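Local structure of glycosylation Associate Protein 1 (Streptococcus agalactiae serotype V, 6OYC) at residues I198-L203 with E209-E214; Q364-Y369 with L406-P411; F31-N36 with I231-Q236. The protein belongs to a family of accessory Sec system proteins and probably acts with two partner proteins, in a lectin-like role, in the glycosylation and export of a surface adhesin. All coordinates share one frame; numbering follows the deposited sequence.

Contact 1: I198-L203 with E209-E214; sequences IHFLKL and EELIRE
The Phe200 ring meets helix 208-223 with its edge: CD1 of Leu211 lies in the plane of the ring, 3.5 Å from Phe200 CD2, and Tyr205 of the short strand 204-205 touches both side chains. On the helix the guanidinium group of Arg213 has CA of Glu210 against one face, while the Glu209 carboxylate lies at its edge in a weak salt bridge. Most polar links of the contact run through the carboxylate of Glu214. With CG anti to the backbone N (chi1 170°), the extended chain spans the gap and brings OE2 to the loop, where N of Leu201 donates to it over 3.1 Å from the syn side, 25° out of the carboxylate plane. A water 2.6 Å from Glu214 OE2 donates to this oxygen and bridges it to O of His199. The loop is held directly at Leu201 N and through the water at His199 O, while Tyr205 OH bonds to both Glu214 OE1 and Lys202 N. Leu201 CB packs on the same carboxylate, 3.3 Å from Glu214 OE1. The bent Lys202 chain crosses Glu210 at about a right angle to form a salt bridge, whose modelled length is doubtfully short; Ser206 N binds the other oxygen, OE1. This is a loop-to-helix contact at the surface: the loop before edge strand 204-205 of the antiparallel sheet packs against the helix that follows that strand.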
loop_
_atom_site.group_PDB
_atom_site.type_symbol
_atom_site.label_atom_id
_atom_site.label_comp_id
_atom_site.label_asym_id
_atom_site.label_seq_id
_atom_site.Cartn_x
_atom_site.Cartn_y
_atom_site.Cartn_z
ATOM N N ILE A 198 -21.945 15.688 -25.241
ATOM C CA ILE A 198 -21.050 15.604 -26.390
ATOM C C ILE A 198 -19.923 14.579 -26.195
ATOM O O ILE A 198 -19.643 13.769 -27.084
ATOM C CB ILE A 198 -20.495 17.019 -26.694
ATOM C CG1 ILE A 198 -19.821 17.059 -28.052
ATOM C CG2 ILE A 198 -19.628 17.578 -25.566
ATOM C CD1 ILE A 198 -20.762 16.697 -29.117
ATOM N N HIS A 199 -19.292 14.565 -25.025
ATOM C CA HIS A 199 -18.123 13.724 -24.808
ATOM C C HIS A 199 -18.469 12.292 -24.407
ATOM O O HIS A 199 -17.555 11.505 -24.146
ATOM C CB HIS A 199 -17.212 14.351 -23.752
ATOM C CG HIS A 199 -16.891 15.788 -24.012
ATOM N ND1 HIS A 199 -16.127 16.194 -25.085
ATOM C CD2 HIS A 199 -17.224 16.917 -23.340
ATOM C CE1 HIS A 199 -16.013 17.512 -25.070
ATOM N NE2 HIS A 199 -16.668 17.976 -24.021
ATOM N N PHE A 200 -19.746 11.925 -24.366
ATOM C CA PHE A 200 -20.155 10.630 -23.842
ATOM C C PHE A 200 -21.155 9.948 -24.764
ATOM O O PHE A 200 -21.950 10.604 -25.448
ATOM C CB PHE A 200 -20.779 10.768 -22.453
ATOM C CG PHE A 200 -19.859 11.398 -21.440
ATOM C CD1 PHE A 200 -19.700 12.781 -21.386
ATOM C CD2 PHE A 200 -19.160 10.611 -20.530
ATOM C CE1 PHE A 200 -18.847 13.370 -20.442
ATOM C CE2 PHE A 200 -18.313 11.196 -19.580
ATOM C CZ PHE A 200 -18.160 12.573 -19.533
ATOM N N LEU A 201 -21.126 8.611 -24.749
ATOM C CA LEU A 201 -22.076 7.821 -25.526
ATOM C C LEU A 201 -23.466 7.796 -24.900
ATOM O O LEU A 201 -24.444 7.491 -25.600
ATOM C CB LEU A 201 -21.561 6.381 -25.689
ATOM C CG LEU A 201 -20.384 6.192 -26.645
ATOM C CD1 LEU A 201 -19.941 4.731 -26.658
ATOM C CD2 LEU A 201 -20.728 6.687 -28.081
ATOM N N LYS A 202 -23.583 8.096 -23.606
ATOM C CA LYS A 202 -24.874 8.077 -22.930
ATOM C C LYS A 202 -24.976 9.262 -21.983
ATOM O O LYS A 202 -23.970 9.799 -21.519
ATOM C CB LYS A 202 -25.097 6.778 -22.141
ATOM C CG LYS A 202 -25.275 5.550 -22.996
ATOM C CD LYS A 202 -24.751 4.309 -22.316
ATOM C CE LYS A 202 -25.780 3.684 -21.425
ATOM N NZ LYS A 202 -25.839 2.222 -21.710
ATOM N N LEU A 203 -26.215 9.663 -21.707
ATOM C CA LEU A 203 -26.520 10.656 -20.682
ATOM C C LEU A 203 -26.704 10.024 -19.314
ATOM O O LEU A 203 -26.541 10.701 -18.294
ATOM C CB LEU A 203 -27.798 11.428 -21.059
ATOM C CG LEU A 203 -27.988 12.818 -20.452
ATOM C CD1 LEU A 203 -26.884 13.771 -20.916
ATOM C CD2 LEU A 203 -29.364 13.373 -20.792
ATOM N N GLU A 209 -19.161 1.684 -13.411
ATOM C CA GLU A 209 -18.272 0.846 -14.209
ATOM C C GLU A 209 -18.584 0.937 -15.702
ATOM O O GLU A 209 -17.673 0.885 -16.541
ATOM C CB GLU A 209 -18.362 -0.601 -13.753
ATOM C CG GLU A 209 -17.455 -1.499 -14.541
ATOM C CD GLU A 209 -17.682 -2.949 -14.216
ATOM O OE1 GLU A 209 -18.190 -3.236 -13.108
ATOM O OE2 GLU A 209 -17.369 -3.794 -15.080
ATOM N N GLU A 210 -19.865 1.056 -16.054
ATOM C CA GLU A 210 -20.236 1.149 -17.459
ATOM C C GLU A 210 -19.537 2.330 -18.124
ATOM O O GLU A 210 -18.994 2.209 -19.232
ATOM C CB GLU A 210 -21.759 1.264 -17.577
ATOM C CG GLU A 210 -22.308 1.111 -18.980
ATOM C CD GLU A 210 -23.824 1.408 -19.089
ATOM O OE1 GLU A 210 -24.470 1.816 -18.096
ATOM O OE2 GLU A 210 -24.366 1.248 -20.200
ATOM N N LEU A 211 -19.517 3.476 -17.447
ATOM C CA LEU A 211 -18.792 4.623 -17.971
ATOM C C LEU A 211 -17.285 4.370 -17.999
ATOM O O LEU A 211 -16.598 4.791 -18.937
ATOM C CB LEU A 211 -19.128 5.868 -17.146
ATOM C CG LEU A 211 -18.369 7.146 -17.531
ATOM C CD1 LEU A 211 -18.609 7.489 -18.996
ATOM C CD2 LEU A 211 -18.769 8.320 -16.604
ATOM N N ILE A 212 -16.745 3.677 -16.992
ATOM C CA ILE A 212 -15.307 3.425 -16.974
ATOM C C ILE A 212 -14.906 2.498 -18.122
ATOM O O ILE A 212 -13.846 2.682 -18.741
ATOM C CB ILE A 212 -14.880 2.875 -15.598
ATOM C CG1 ILE A 212 -15.056 3.970 -14.546
ATOM C CG2 ILE A 212 -13.431 2.437 -15.626
ATOM C CD1 ILE A 212 -15.131 3.483 -13.152
ATOM N N ARG A 213 -15.739 1.493 -18.428
ATOM C CA ARG A 213 -15.447 0.646 -19.585
ATOM C C ARG A 213 -15.354 1.493 -20.841
ATOM O O ARG A 213 -14.442 1.312 -21.660
ATOM C CB ARG A 213 -16.509 -0.457 -19.764
ATOM C CG ARG A 213 -16.655 -1.403 -18.565
ATOM C CD ARG A 213 -17.383 -2.737 -18.871
ATOM N NE ARG A 213 -18.778 -2.609 -19.310
ATOM C CZ ARG A 213 -19.830 -2.446 -18.500
ATOM N NH1 ARG A 213 -19.656 -2.363 -17.189
ATOM N NH2 ARG A 213 -21.068 -2.353 -19.003
ATOM N N GLU A 214 -16.269 2.453 -20.983
ATOM C CA GLU A 214 -16.302 3.289 -22.186
ATOM C C GLU A 214 -15.032 4.120 -22.299
ATOM O O GLU A 214 -14.386 4.155 -23.354
ATOM C CB GLU A 214 -17.541 4.193 -22.171
ATOM C CG GLU A 214 -17.519 5.248 -23.265
ATOM C CD GLU A 214 -18.729 6.167 -23.249
ATOM O OE1 GLU A 214 -19.851 5.726 -22.907
ATOM O OE2 GLU A 214 -18.547 7.354 -23.582
HETATM O O HOH W 1 -16.558 9.102 -23.562
#

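Contact 2: Q364-Y369 with L406-P411; sequences QLTYDY and LSFTHP
Tyr367 and Phe408 bring helix 360-375 and strand 406-409 together where their backbones come nearest, with 7.3 Å between the two CA atoms, and both residues send their CB toward the opposite segment. The side chains meet as a T-shaped pair, the edge of Tyr367 set against the face of Phe408, with ring centroids 5.1 Å apart and planes at 64°. The atom that leads is CD1 of Tyr367, which sits over the rim of the phenylalanine ring, 3.4 Å from Phe408 CG. Beside it, CB of Tyr367 makes a CH-pi contact over the same ring, 4.1 Å from the Phe408 centroid and only 13° off the normal, so methylene and ring edge share one aromatic face. Phe408 reaches the helix because its CG stands anti to the backbone N (chi1 180°), which sets the ring against Tyr367. CE1 of Tyr367 extends the contact to CB of Phe408, at 3.8 Å, and CG2 of Thr366 adds an oblique approach to Phe408 CE2. Around the pair, Leu370 of the same helix and Ser355 also touch Phe408. Strands 349-354 and 406-409, the latter outermost in the six-stranded parallel sheet, are backbone-bonded neighbours, and with helix 360-375 between them form a beta-alpha-beta crossover, consistent with the Rossmann-like domains of the GT-B clan. With no hydrogen bond or salt bridge between the segments, the chemistry implies cohesion by dispersion and by the weak attraction of aromatic and aliphatic C-H groups for a pi face, so the contact rests on ring shape and the edge-to-face arrangement.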
loop_
_atom_site.group_PDB
_atom_site.type_symbol
_atom_site.label_atom_id
_atom_site.label_comp_id
_atom_site.label_asym_id
_atom_site.label_seq_id
_atom_site.Cartn_x
_atom_site.Cartn_y
_atom_site.Cartn_z
ATOM N N GLN A 364 -3.239 -0.442 22.481
ATOM C CA GLN A 364 -3.007 -0.030 23.864
ATOM C C GLN A 364 -2.893 -1.235 24.783
ATOM O O GLN A 364 -2.013 -1.282 25.646
ATOM C CB GLN A 364 -4.138 0.896 24.325
ATOM C CG GLN A 364 -3.924 1.552 25.680
ATOM C CD GLN A 364 -2.729 2.486 25.693
ATOM O OE1 GLN A 364 -2.652 3.430 24.906
ATOM N NE2 GLN A 364 -1.786 2.224 26.593
ATOM N N LEU A 365 -3.766 -2.228 24.597
ATOM C CA LEU A 365 -3.725 -3.434 25.420
ATOM C C LEU A 365 -2.423 -4.200 25.225
ATOM O O LEU A 365 -1.823 -4.666 26.199
ATOM C CB LEU A 365 -4.922 -4.325 25.088
ATOM C CG LEU A 365 -6.252 -3.821 25.657
ATOM C CD1 LEU A 365 -7.280 -4.899 25.540
ATOM C CD2 LEU A 365 -6.091 -3.397 27.118
ATOM N N THR A 366 -1.986 -4.358 23.971
ATOM C CA THR A 366 -0.700 -4.994 23.690
ATOM C C THR A 366 0.454 -4.256 24.364
ATOM O O THR A 366 1.370 -4.886 24.917
ATOM C CB THR A 366 -0.481 -5.043 22.185
ATOM O OG1 THR A 366 -1.503 -5.843 21.598
ATOM C CG2 THR A 366 0.892 -5.604 21.838
ATOM N N TYR A 367 0.440 -2.917 24.297
ATOM C CA TYR A 367 1.465 -2.119 24.967
ATOM C C TYR A 367 1.354 -2.246 26.482
ATOM O O TYR A 367 2.366 -2.404 27.170
ATOM C CB TYR A 367 1.354 -0.650 24.542
ATOM C CG TYR A 367 2.301 0.227 25.311
ATOM C CD1 TYR A 367 3.646 0.294 24.967
ATOM C CD2 TYR A 367 1.868 0.948 26.411
ATOM C CE1 TYR A 367 4.534 1.080 25.686
ATOM C CE2 TYR A 367 2.745 1.733 27.138
ATOM C CZ TYR A 367 4.077 1.795 26.775
ATOM O OH TYR A 367 4.943 2.580 27.502
ATOM N N ASP A 368 0.127 -2.172 27.014
ATOM C CA ASP A 368 -0.094 -2.338 28.448
ATOM C C ASP A 368 0.417 -3.685 28.923
ATOM O O ASP A 368 1.064 -3.776 29.970
ATOM C CB ASP A 368 -1.583 -2.213 28.785
ATOM C CG ASP A 368 -2.078 -0.787 28.748
ATOM O OD1 ASP A 368 -1.248 0.132 28.808
ATOM O OD2 ASP A 368 -3.304 -0.590 28.675
ATOM N N TYR A 369 0.141 -4.746 28.164
ATOM C CA TYR A 369 0.642 -6.049 28.578
ATOM C C TYR A 369 2.164 -6.096 28.519
ATOM O O TYR A 369 2.805 -6.604 29.445
ATOM C CB TYR A 369 0.026 -7.163 27.733
ATOM C CG TYR A 369 0.509 -8.513 28.182
ATOM C CD1 TYR A 369 -0.118 -9.193 29.225
ATOM C CD2 TYR A 369 1.621 -9.090 27.598
ATOM C CE1 TYR A 369 0.355 -10.432 29.651
ATOM C CE2 TYR A 369 2.099 -10.302 28.013
ATOM C CZ TYR A 369 1.471 -10.975 29.032
ATOM O OH TYR A 369 1.984 -12.191 29.409
ATOM N N LEU A 406 14.555 -0.947 25.658
ATOM C CA LEU A 406 13.302 -1.389 25.057
ATOM C C LEU A 406 12.480 -0.185 24.629
ATOM O O LEU A 406 12.388 0.808 25.364
ATOM C CB LEU A 406 12.470 -2.221 26.036
ATOM C CG LEU A 406 13.094 -3.484 26.603
ATOM C CD1 LEU A 406 12.093 -4.202 27.513
ATOM C CD2 LEU A 406 13.544 -4.356 25.456
ATOM N N SER A 407 11.852 -0.288 23.459
ATOM C CA SER A 407 10.857 0.692 23.062
ATOM C C SER A 407 9.717 -0.006 22.334
ATOM O O SER A 407 9.803 -1.177 21.943
ATOM C CB SER A 407 11.456 1.809 22.187
ATOM O OG SER A 407 12.169 1.274 21.085
ATOM N N PHE A 408 8.637 0.747 22.161
ATOM C CA PHE A 408 7.441 0.280 21.490
ATOM C C PHE A 408 7.051 1.337 20.473
ATOM O O PHE A 408 6.945 2.517 20.817
ATOM C CB PHE A 408 6.315 0.043 22.503
ATOM C CG PHE A 408 5.034 -0.441 21.896
ATOM C CD1 PHE A 408 4.076 0.464 21.425
ATOM C CD2 PHE A 408 4.769 -1.799 21.805
ATOM C CE1 PHE A 408 2.888 0.009 20.865
ATOM C CE2 PHE A 408 3.585 -2.254 21.258
ATOM C CZ PHE A 408 2.641 -1.352 20.786
ATOM N N THR A 409 6.852 0.928 19.222
ATOM C CA THR A 409 6.470 1.877 18.190
ATOM C C THR A 409 5.380 1.282 17.308
ATOM O O THR A 409 5.244 0.060 17.179
ATOM C CB THR A 409 7.662 2.310 17.317
ATOM O OG1 THR A 409 7.235 3.353 16.441
ATOM C CG2 THR A 409 8.144 1.177 16.445
ATOM N N HIS A 410 4.618 2.181 16.679
ATOM C CA HIS A 410 3.535 1.827 15.766
ATOM C C HIS A 410 3.712 2.616 14.474
ATOM O O HIS A 410 3.192 3.728 14.341
ATOM C CB HIS A 410 2.171 2.111 16.397
ATOM C CG HIS A 410 1.037 2.062 15.415
ATOM N ND1 HIS A 410 0.802 0.969 14.605
ATOM C CD2 HIS A 410 0.092 2.977 15.097
ATOM C CE1 HIS A 410 -0.243 1.213 13.837
ATOM N NE2 HIS A 410 -0.691 2.423 14.118
ATOM N N PRO A 411 4.437 2.077 13.504
ATOM C CA PRO A 411 4.611 2.795 12.228
ATOM C C PRO A 411 3.268 3.011 11.533
ATOM O O PRO A 411 2.422 2.120 11.512
ATOM C CB PRO A 411 5.521 1.867 11.414
ATOM C CG PRO A 411 6.067 0.852 12.423
ATOM C CD PRO A 411 5.061 0.745 13.509
#

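Contact 3: F31-N36 with I231-Q236. With SO4 (sulfate ion), chain J.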
loop_
_atom_site.group_PDB
_atom_site.type_symbol
_atom_site.label_atom_id
_atom_site.label_comp_id
_atom_site.label_asym_id
_atom_site.label_seq_id
_atom_site.Cartn_x
_atom_site.Cartn_y
_atom_site.Cartn_z
ATOM N N PHE A 31 2.303 -0.722 -1.244
ATOM C CA PHE A 31 3.254 -1.284 -2.200
ATOM C C PHE A 31 2.736 -2.598 -2.789
ATOM O O PHE A 31 2.290 -3.482 -2.054
ATOM C CB PHE A 31 4.599 -1.506 -1.496
ATOM C CG PHE A 31 5.641 -2.130 -2.368
ATOM C CD1 PHE A 31 6.425 -1.340 -3.203
ATOM C CD2 PHE A 31 5.803 -3.508 -2.398
ATOM C CE1 PHE A 31 7.372 -1.914 -4.037
ATOM C CE2 PHE A 31 6.752 -4.090 -3.229
ATOM C CZ PHE A 31 7.541 -3.289 -4.048
ATOM N N ASP A 32 2.772 -2.729 -4.114
ATOM C CA ASP A 32 2.267 -3.963 -4.714
ATOM C C ASP A 32 3.025 -4.251 -6.002
ATOM O O ASP A 32 4.010 -3.581 -6.327
ATOM C CB ASP A 32 0.752 -3.887 -4.933
ATOM C CG ASP A 32 0.354 -2.959 -6.079
ATOM O OD1 ASP A 32 1.228 -2.343 -6.722
ATOM O OD2 ASP A 32 -0.863 -2.841 -6.338
ATOM N N ASP A 33 2.521 -5.236 -6.760
ATOM C CA ASP A 33 3.214 -5.704 -7.957
ATOM C C ASP A 33 3.340 -4.613 -9.015
ATOM O O ASP A 33 4.355 -4.551 -9.723
ATOM C CB ASP A 33 2.510 -6.951 -8.514
ATOM C CG ASP A 33 1.003 -6.743 -8.746
ATOM O OD1 ASP A 33 0.364 -6.017 -7.942
ATOM O OD2 ASP A 33 0.459 -7.317 -9.732
ATOM N N THR A 34 2.346 -3.734 -9.141
ATOM C CA THR A 34 2.456 -2.687 -10.149
ATOM C C THR A 34 3.598 -1.735 -9.831
ATOM O O THR A 34 4.365 -1.356 -10.726
ATOM C CB THR A 34 1.146 -1.917 -10.262
ATOM O OG1 THR A 34 0.081 -2.827 -10.548
ATOM C CG2 THR A 34 1.237 -0.854 -11.374
ATOM N N ILE A 35 3.721 -1.322 -8.563
ATOM C CA ILE A 35 4.832 -0.452 -8.172
ATOM C C ILE A 35 6.153 -1.136 -8.479
ATOM O O ILE A 35 7.055 -0.561 -9.102
ATOM C CB ILE A 35 4.743 -0.092 -6.676
ATOM C CG1 ILE A 35 3.393 0.557 -6.322
ATOM C CG2 ILE A 35 5.981 0.725 -6.259
ATOM C CD1 ILE A 35 3.255 1.957 -6.788
ATOM N N ASN A 36 6.284 -2.378 -8.029
ATOM C CA ASN A 36 7.523 -3.109 -8.224
ATOM C C ASN A 36 7.866 -3.220 -9.706
ATOM O O ASN A 36 9.015 -2.990 -10.105
ATOM C CB ASN A 36 7.389 -4.481 -7.571
ATOM C CG ASN A 36 8.468 -5.421 -7.999
ATOM O OD1 ASN A 36 8.369 -6.060 -9.053
ATOM N ND2 ASN A 36 9.531 -5.494 -7.203
ATOM N N ILE A 231 0.218 -4.417 -19.409
ATOM C CA ILE A 231 0.504 -5.216 -18.229
ATOM C C ILE A 231 -0.621 -4.975 -17.243
ATOM O O ILE A 231 -0.825 -3.845 -16.783
ATOM C CB ILE A 231 1.882 -4.887 -17.634
ATOM C CG1 ILE A 231 2.967 -5.174 -18.698
ATOM C CG2 ILE A 231 2.108 -5.712 -16.383
ATOM C CD1 ILE A 231 4.307 -4.505 -18.492
ATOM N N VAL A 232 -1.382 -6.029 -16.962
ATOM C CA VAL A 232 -2.623 -5.933 -16.209
ATOM C C VAL A 232 -2.422 -6.547 -14.831
ATOM O O VAL A 232 -2.045 -7.721 -14.703
ATOM C CB VAL A 232 -3.792 -6.622 -16.930
ATOM C CG1 VAL A 232 -5.076 -6.525 -16.070
ATOM C CG2 VAL A 232 -4.005 -6.005 -18.309
ATOM N N SER A 233 -2.689 -5.750 -13.809
ATOM C CA SER A 233 -2.898 -6.268 -12.465
ATOM C C SER A 233 -4.116 -7.194 -12.455
ATOM O O SER A 233 -5.238 -6.746 -12.716
ATOM C CB SER A 233 -3.108 -5.079 -11.527
ATOM O OG SER A 233 -2.696 -5.378 -10.222
ATOM N N PHE A 234 -3.912 -8.483 -12.181
ATOM C CA PHE A 234 -5.027 -9.431 -12.263
ATOM C C PHE A 234 -6.111 -9.080 -11.246
ATOM O O PHE A 234 -5.860 -9.078 -10.039
ATOM C CB PHE A 234 -4.547 -10.871 -12.034
ATOM C CG PHE A 234 -5.617 -11.916 -12.278
ATOM C CD1 PHE A 234 -6.647 -12.111 -11.367
ATOM C CD2 PHE A 234 -5.587 -12.704 -13.417
ATOM C CE1 PHE A 234 -7.623 -13.071 -11.589
ATOM C CE2 PHE A 234 -6.556 -13.663 -13.644
ATOM C CZ PHE A 234 -7.577 -13.852 -12.727
ATOM N N ASN A 235 -7.326 -8.832 -11.726
ATOM C CA ASN A 235 -8.431 -8.509 -10.839
ATOM C C ASN A 235 -9.750 -8.815 -11.537
ATOM O O ASN A 235 -9.986 -8.346 -12.659
ATOM C CB ASN A 235 -8.370 -7.031 -10.430
ATOM C CG ASN A 235 -9.083 -6.768 -9.136
ATOM O OD1 ASN A 235 -10.183 -7.260 -8.916
ATOM N ND2 ASN A 235 -8.449 -6.005 -8.253
ATOM N N GLN A 236 -10.622 -9.573 -10.872
ATOM C CA GLN A 236 -11.923 -9.847 -11.479
ATOM C C GLN A 236 -12.766 -8.590 -11.673
ATOM O O GLN A 236 -13.668 -8.596 -12.510
ATOM C CB GLN A 236 -12.710 -10.860 -10.648
ATOM C CG GLN A 236 -13.026 -10.409 -9.239
ATOM C CD GLN A 236 -13.699 -11.502 -8.402
ATOM O OE1 GLN A 236 -13.136 -11.968 -7.405
ATOM N NE2 GLN A 236 -14.901 -11.917 -8.809
HETATM S S SO4 J . -9.419 -12.006 -7.845
HETATM O O1 SO4 J . -9.190 -11.042 -8.926
HETATM O O2 SO4 J . -10.443 -12.980 -8.234
HETATM O O3 SO4 J . -8.160 -12.725 -7.557
HETATM O O4 SO4 J . -9.827 -11.285 -6.623
HETATM O O HOH W 2 -1.780 -3.300 -8.698
#
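One water, held by three buried side chains, joins the start of helix 33-43 to the end of strand 229-233. It donates to Asp32 OD2 at 2.6 Å and to Thr34 OG1 at 2.7 Å, and Ser233 OG completes the set at 2.7 Å. Ser233 points its OG across because that atom stands anti to the backbone N (chi1 -152°); Thr34 OG1 and Ser233 OG stand 3.8 Å apart, and the water links them. Asp32 is the N-cap of the helix: its OD1 accepts from Ile35 N at 3.3 Å, met nearly along the C-O axis, and weakly from Thr34 N, while OD2 turns to the water and, weakly, to Trp8 NE1. The segments meet at the C-terminal edge of the seven-stranded parallel sheet, consistent with a Rossmann-like domain as in the GT-B clan. Asp33, whose OD2 lies 3.7 Å from Ser233 OG, hydrogen-bonds through OD2 to Ser254 OG and pairs through OD1 with Arg259 in a salt bridge. Past the strand, Gln236 N donates to O1 of a sulfate ion at 2.8 Å, and the Phe234 ring turns its edge to that oxygen; Asn260, Asn261 and Asn264 also bond the sulfate.

In the fold
Contacts 1 and 3 are linked along the chain, helix 208-223 being followed by strand 229-233; the centres of the two contacts are 25 Å apart and their nearest atoms about 7 Å, without touching. Contact 3 lies nearest the middle of the chain, about 12 Å from its centre, in the seven-stranded parallel sheet, whereas contact 1 marks the passage from the antiparallel sheet back to that parallel sheet. Contact 2 belongs to the second parallel sheet, with its centre 33 Å from that of contact 3 and 50 Å from that of contact 1, on the opposite side of the chain's centre from the latter. The sulfate, probably from the crystallisation liquor, is bound beside contact 3.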